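Peptidase, M20/M25/M40 family (Staphylococcus aureus, PDB 4EWT) is a putative metal-dependent amidohydrolase of the M20 peptidase family that binds two manganese ions and probably hydrolyses N-acylated amino acids or related amides. Local coordinates at residues Q135-I149 with P331-P343. Residues are numbered along the deposited sequence; the frame is centred on the assembly and turned at random.
Sequences QPAEEVPPGGAKTMI and PSEDFAYYAKERP. With MN (manganese (II) ion), chain E.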
loop_
_atom_site.group_PDB
_atom_site.type_symbol
_atom_site.label_atom_id
_atom_site.label_comp_id
_atom_site.label_asym_id
_atom_site.label_seq_id
_atom_site.Cartn_x
_atom_site.Cartn_y
_atom_site.Cartn_z
ATOM N N GLN A 135 21.443 -41.041 -1.443
ATOM C CA GLN A 135 21.709 -39.659 -1.843
ATOM C C GLN A 135 22.061 -38.741 -0.674
ATOM O O GLN A 135 21.331 -38.688 0.314
ATOM C CB GLN A 135 20.499 -39.091 -2.599
ATOM C CG GLN A 135 20.739 -37.747 -3.282
ATOM C CD GLN A 135 19.460 -36.970 -3.493
ATOM O OE1 GLN A 135 18.576 -37.384 -4.249
ATOM N NE2 GLN A 135 19.344 -35.836 -2.815
ATOM N N PRO A 136 23.187 -38.015 -0.783
ATOM C CA PRO A 136 23.514 -36.964 0.170
ATOM C C PRO A 136 22.878 -35.635 -0.242
ATOM O O PRO A 136 22.248 -35.548 -1.303
ATOM C CB PRO A 136 25.033 -36.851 0.033
ATOM C CG PRO A 136 25.288 -37.144 -1.390
ATOM C CD PRO A 136 24.280 -38.218 -1.752
ATOM N N ALA A 137 23.037 -34.622 0.605
ATOM C CA ALA A 137 22.856 -33.220 0.209
ATOM C C ALA A 137 21.469 -32.847 -0.330
ATOM O O ALA A 137 21.344 -31.906 -1.107
ATOM C CB ALA A 137 23.949 -32.826 -0.802
ATOM N N GLU A 138 20.434 -33.568 0.090
ATOM C CA GLU A 138 19.063 -33.273 -0.343
ATOM C C GLU A 138 18.590 -31.899 0.151
ATOM O O GLU A 138 17.882 -31.191 -0.558
ATOM C CB GLU A 138 18.104 -34.384 0.122
ATOM C CG GLU A 138 16.665 -34.282 -0.411
ATOM C CD GLU A 138 15.798 -33.255 0.319
ATOM O OE1 GLU A 138 15.981 -33.069 1.548
ATOM O OE2 GLU A 138 14.929 -32.635 -0.343
ATOM N N GLU A 139 19.004 -31.522 1.358
ATOM C CA GLU A 139 18.408 -30.393 2.079
ATOM C C GLU A 139 18.848 -28.996 1.657
ATOM O O GLU A 139 18.103 -28.021 1.843
ATOM C CB GLU A 139 18.626 -30.562 3.586
ATOM C CG GLU A 139 17.912 -31.773 4.174
ATOM C CD GLU A 139 16.401 -31.598 4.268
ATOM O OE1 GLU A 139 15.849 -30.619 3.718
ATOM O OE2 GLU A 139 15.753 -32.460 4.897
ATOM N N VAL A 140 20.062 -28.892 1.123
ATOM C CA VAL A 140 20.656 -27.587 0.818
ATOM C C VAL A 140 20.999 -27.486 -0.670
ATOM O O VAL A 140 21.705 -28.344 -1.193
ATOM C CB VAL A 140 21.924 -27.313 1.682
ATOM C CG1 VAL A 140 22.390 -25.868 1.523
ATOM C CG2 VAL A 140 21.663 -27.624 3.148
ATOM N N PRO A 141 20.474 -26.447 -1.360
ATOM C CA PRO A 141 20.842 -26.165 -2.757
ATOM C C PRO A 141 22.368 -26.084 -2.927
ATOM O O PRO A 141 23.048 -25.564 -2.039
ATOM C CB PRO A 141 20.210 -24.793 -3.019
ATOM C CG PRO A 141 19.060 -24.713 -2.071
ATOM C CD PRO A 141 19.452 -25.509 -0.851
ATOM N N PRO A 142 22.916 -26.588 -4.055
ATOM C CA PRO A 142 22.257 -27.139 -5.247
ATOM C C PRO A 142 21.699 -28.557 -5.077
ATOM O O PRO A 142 21.019 -29.054 -5.972
ATOM C CB PRO A 142 23.380 -27.138 -6.285
ATOM C CG PRO A 142 24.613 -27.351 -5.484
ATOM C CD PRO A 142 24.387 -26.649 -4.173
ATOM N N GLY A 143 21.984 -29.196 -3.947
ATOM C CA GLY A 143 21.446 -30.519 -3.648
ATOM C C GLY A 143 22.316 -31.658 -4.143
ATOM O O GLY A 143 23.345 -31.435 -4.783
ATOM N N GLY A 144 21.894 -32.882 -3.847
ATOM C CA GLY A 144 22.638 -34.079 -4.234
ATOM C C GLY A 144 22.156 -34.729 -5.517
ATOM O O GLY A 144 22.969 -35.246 -6.296
ATOM N N ALA A 145 20.838 -34.705 -5.736
ATOM C CA ALA A 145 20.222 -35.373 -6.883
ATOM C C ALA A 145 20.845 -34.899 -8.182
ATOM O O ALA A 145 21.175 -35.706 -9.055
ATOM C CB ALA A 145 18.723 -35.146 -6.894
ATOM N N LYS A 146 21.008 -33.581 -8.278
ATOM C CA LYS A 146 21.628 -32.916 -9.412
ATOM C C LYS A 146 23.026 -33.476 -9.670
ATOM O O LYS A 146 23.297 -33.975 -10.757
ATOM C CB LYS A 146 21.679 -31.401 -9.149
ATOM C CG LYS A 146 21.871 -30.533 -10.372
ATOM C CD LYS A 146 21.674 -29.055 -10.013
ATOM C CE LYS A 146 22.007 -28.136 -11.176
ATOM N NZ LYS A 146 21.000 -28.237 -12.273
ATOM N N THR A 147 23.893 -33.407 -8.661
ATOM C CA THR A 147 25.272 -33.898 -8.772
ATOM C C THR A 147 25.344 -35.384 -9.132
ATOM O O THR A 147 26.241 -35.804 -9.863
ATOM C CB THR A 147 26.042 -33.625 -7.487
ATOM N N MET A 148 24.393 -36.168 -8.626
ATOM C CA MET A 148 24.319 -37.595 -8.932
ATOM C C MET A 148 23.879 -37.887 -10.353
ATOM O O MET A 148 24.356 -38.851 -10.961
ATOM C CB MET A 148 23.401 -38.320 -7.959
ATOM C CG MET A 148 23.987 -38.442 -6.592
ATOM S SD MET A 148 23.202 -39.743 -5.658
ATOM C CE MET A 148 24.008 -39.451 -4.120
ATOM N N ILE A 149 22.961 -37.075 -10.873
ATOM C CA ILE A 149 22.540 -37.194 -12.267
ATOM C C ILE A 149 23.735 -36.926 -13.176
ATOM O O ILE A 149 23.973 -37.669 -14.130
ATOM C CB ILE A 149 21.393 -36.210 -12.650
ATOM C CG1 ILE A 149 20.230 -36.244 -11.642
ATOM C CG2 ILE A 149 20.909 -36.472 -14.077
ATOM C CD1 ILE A 149 19.608 -37.597 -11.408
ATOM N N PRO A 331 6.477 -28.700 1.283
ATOM C CA PRO A 331 7.924 -28.504 1.127
ATOM C C PRO A 331 8.470 -28.864 -0.261
ATOM O O PRO A 331 7.824 -29.595 -1.015
ATOM C CB PRO A 331 8.521 -29.430 2.192
ATOM C CG PRO A 331 7.525 -30.478 2.383
ATOM C CD PRO A 331 6.178 -29.860 2.142
ATOM N N SER A 332 9.641 -28.337 -0.593
ATOM C CA SER A 332 10.286 -28.704 -1.838
ATOM C C SER A 332 11.176 -29.905 -1.546
ATOM O O SER A 332 11.513 -30.176 -0.387
ATOM C CB SER A 332 11.068 -27.530 -2.445
ATOM O OG SER A 332 12.438 -27.615 -2.087
ATOM N N GLU A 333 11.528 -30.639 -2.593
ATOM C CA GLU A 333 12.181 -31.920 -2.457
ATOM C C GLU A 333 13.046 -32.102 -3.699
ATOM O O GLU A 333 12.555 -31.931 -4.823
ATOM C CB GLU A 333 11.100 -33.010 -2.340
ATOM C CG GLU A 333 11.548 -34.438 -2.557
ATOM C CD GLU A 333 12.577 -34.900 -1.561
ATOM O OE1 GLU A 333 12.298 -34.816 -0.346
ATOM O OE2 GLU A 333 13.662 -35.342 -1.999
ATOM N N ASP A 334 14.322 -32.441 -3.520
ATOM C CA ASP A 334 15.194 -32.566 -4.689
ATOM C C ASP A 334 15.047 -33.864 -5.485
ATOM O O ASP A 334 15.613 -34.001 -6.570
ATOM C CB ASP A 334 16.651 -32.146 -4.405
ATOM C CG ASP A 334 17.574 -33.308 -4.089
ATOM O OD1 ASP A 334 17.098 -34.419 -3.771
ATOM O OD2 ASP A 334 18.807 -33.085 -4.155
ATOM N N PHE A 335 14.237 -34.784 -4.969
ATOM C CA PHE A 335 13.762 -35.920 -5.762
ATOM C C PHE A 335 13.159 -35.425 -7.076
ATOM O O PHE A 335 13.140 -36.154 -8.071
ATOM C CB PHE A 335 12.718 -36.734 -4.990
ATOM C CG PHE A 335 12.293 -37.997 -5.688
ATOM C CD1 PHE A 335 12.971 -39.191 -5.461
ATOM C CD2 PHE A 335 11.202 -37.996 -6.566
ATOM C CE1 PHE A 335 12.596 -40.361 -6.096
ATOM C CE2 PHE A 335 10.811 -39.158 -7.208
ATOM C CZ PHE A 335 11.514 -40.356 -6.976
ATOM N N ALA A 336 12.674 -34.183 -7.067
ATOM C CA ALA A 336 12.051 -33.582 -8.247
ATOM C C ALA A 336 12.967 -33.574 -9.463
ATOM O O ALA A 336 12.490 -33.600 -10.595
ATOM C CB ALA A 336 11.581 -32.185 -7.935
ATOM N N TYR A 337 14.275 -33.513 -9.222
ATOM C CA TYR A 337 15.277 -33.632 -10.280
ATOM C C TYR A 337 15.268 -34.997 -10.962
ATOM O O TYR A 337 15.368 -35.060 -12.183
ATOM C CB TYR A 337 16.682 -33.319 -9.757
ATOM C CG TYR A 337 16.959 -31.838 -9.574
ATOM C CD1 TYR A 337 16.947 -30.965 -10.660
ATOM C CD2 TYR A 337 17.258 -31.320 -8.315
ATOM C CE1 TYR A 337 17.209 -29.603 -10.489
ATOM C CE2 TYR A 337 17.526 -29.981 -8.133
ATOM C CZ TYR A 337 17.495 -29.127 -9.219
ATOM O OH TYR A 337 17.760 -27.798 -9.024
ATOM N N TYR A 338 15.146 -36.083 -10.189
ATOM C CA TYR A 338 14.956 -37.419 -10.777
ATOM C C TYR A 338 13.670 -37.446 -11.580
ATOM O O TYR A 338 13.636 -37.944 -12.706
ATOM C CB TYR A 338 14.861 -38.522 -9.707
ATOM C CG TYR A 338 16.011 -38.565 -8.753
ATOM C CD1 TYR A 338 17.273 -38.978 -9.176
ATOM C CD2 TYR A 338 15.842 -38.208 -7.424
ATOM C CE1 TYR A 338 18.329 -39.009 -8.315
ATOM C CE2 TYR A 338 16.900 -38.242 -6.546
ATOM C CZ TYR A 338 18.146 -38.647 -7.003
ATOM O OH TYR A 338 19.220 -38.690 -6.146
ATOM N N ALA A 339 12.615 -36.897 -10.978
ATOM C CA ALA A 339 11.275 -36.955 -11.537
ATOM C C ALA A 339 11.158 -36.196 -12.862
ATOM O O ALA A 339 10.177 -36.353 -13.581
ATOM C CB ALA A 339 10.266 -36.453 -10.522
ATOM N N LYS A 340 12.173 -35.397 -13.179
ATOM C CA LYS A 340 12.205 -34.608 -14.407
ATOM C C LYS A 340 13.086 -35.258 -15.489
ATOM O O LYS A 340 12.962 -34.931 -16.673
ATOM C CB LYS A 340 12.671 -33.182 -14.094
ATOM C CG LYS A 340 12.225 -32.127 -15.093
ATOM C CD LYS A 340 12.451 -30.705 -14.560
ATOM C CE LYS A 340 13.902 -30.484 -14.103
ATOM N NZ LYS A 340 14.860 -30.400 -15.241
ATOM N N GLU A 341 13.967 -36.173 -15.080
ATOM C CA GLU A 341 14.802 -36.929 -16.021
ATOM C C GLU A 341 14.166 -38.258 -16.416
ATOM O O GLU A 341 14.334 -38.714 -17.541
ATOM C CB GLU A 341 16.206 -37.200 -15.455
ATOM C CG GLU A 341 17.090 -35.972 -15.230
ATOM C CD GLU A 341 17.502 -35.262 -16.520
ATOM O OE1 GLU A 341 17.517 -35.907 -17.588
ATOM O OE2 GLU A 341 17.821 -34.054 -16.463
ATOM N N ARG A 342 13.469 -38.891 -15.479
ATOM C CA ARG A 342 12.780 -40.149 -15.750
ATOM C C ARG A 342 11.367 -40.080 -15.191
ATOM O O ARG A 342 11.110 -39.309 -14.275
ATOM C CB ARG A 342 13.534 -41.343 -15.119
ATOM C CG ARG A 342 15.012 -41.459 -15.477
ATOM C CD ARG A 342 15.246 -41.864 -16.934
ATOM N NE ARG A 342 16.641 -42.245 -17.159
ATOM C CZ ARG A 342 17.598 -41.425 -17.596
ATOM N NH1 ARG A 342 17.337 -40.158 -17.881
ATOM N NH2 ARG A 342 18.830 -41.879 -17.750
ATOM N N PRO A 343 10.444 -40.892 -15.732
ATOM C CA PRO A 343 9.135 -41.005 -15.098
ATOM C C PRO A 343 9.293 -41.588 -13.697
ATOM O O PRO A 343 9.929 -42.642 -13.524
ATOM C CB PRO A 343 8.375 -41.976 -16.012
ATOM C CG PRO A 343 9.403 -42.650 -16.820
ATOM C CD PRO A 343 10.539 -41.704 -16.956
HETATM MN MN MN E . 13.659 -31.905 4.849
HETATM O O HOH W 1 13.817 -32.798 2.593
HETATM O O HOH W 2 19.777 -31.605 -6.330
#
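Asp334 reaches into the loop leading to helix 144-149, and its carboxylate gathers most of the polar bonds of the contact. Its OD2 accepts a nearly straight bond from Ala145 N (3.0 Å, 167°), which arrives from above the carboxylate plane, and a weak one from Gly144 N, so the carboxylate lies against the first turn of that helix. Asp334 OD1 accepts from Gln135 NE2 (2.8 Å) through its syn lone pair and lies close to the amide plane of Gln135. A water bonded to Asp334 OD2 also joins Pro142 O and Lys146 N, while Arg76 forms a salt bridge with OD1. The same Gln135 side chain, carried across by CG anti to the backbone N (chi1 -170°), meets Tyr338 OH with OE1, near the ring plane; at 2.4 Å this bond is implausibly short and its length doubtful. NE2 also donates to Pro136 O, again near the amide plane, and its two bonds fix the amide's rotation.

Apolar packing continues beside this network. Ala145 CB sits over a face of the Tyr338 ring, 3.5 Å from CZ, and Ile149 CD1 touches CD1 of that ring. Lys146 CB lies loosely over one face of the Tyr337 ring.

Toward the metals, Asp334 N donates to the anti lone pair of Glu138 OE2 (3.2 Å). Glu138 OE1 accepts from a manganese-bound water, a bond modelled short, and Glu139 OE2 binds the same ion at 2.2 Å with Cys103 and His362. Residues 331-343 thus pack against the loop carrying the metal ligand Glu139, at the dinuclear manganese centre of an M20-family catalytic domain.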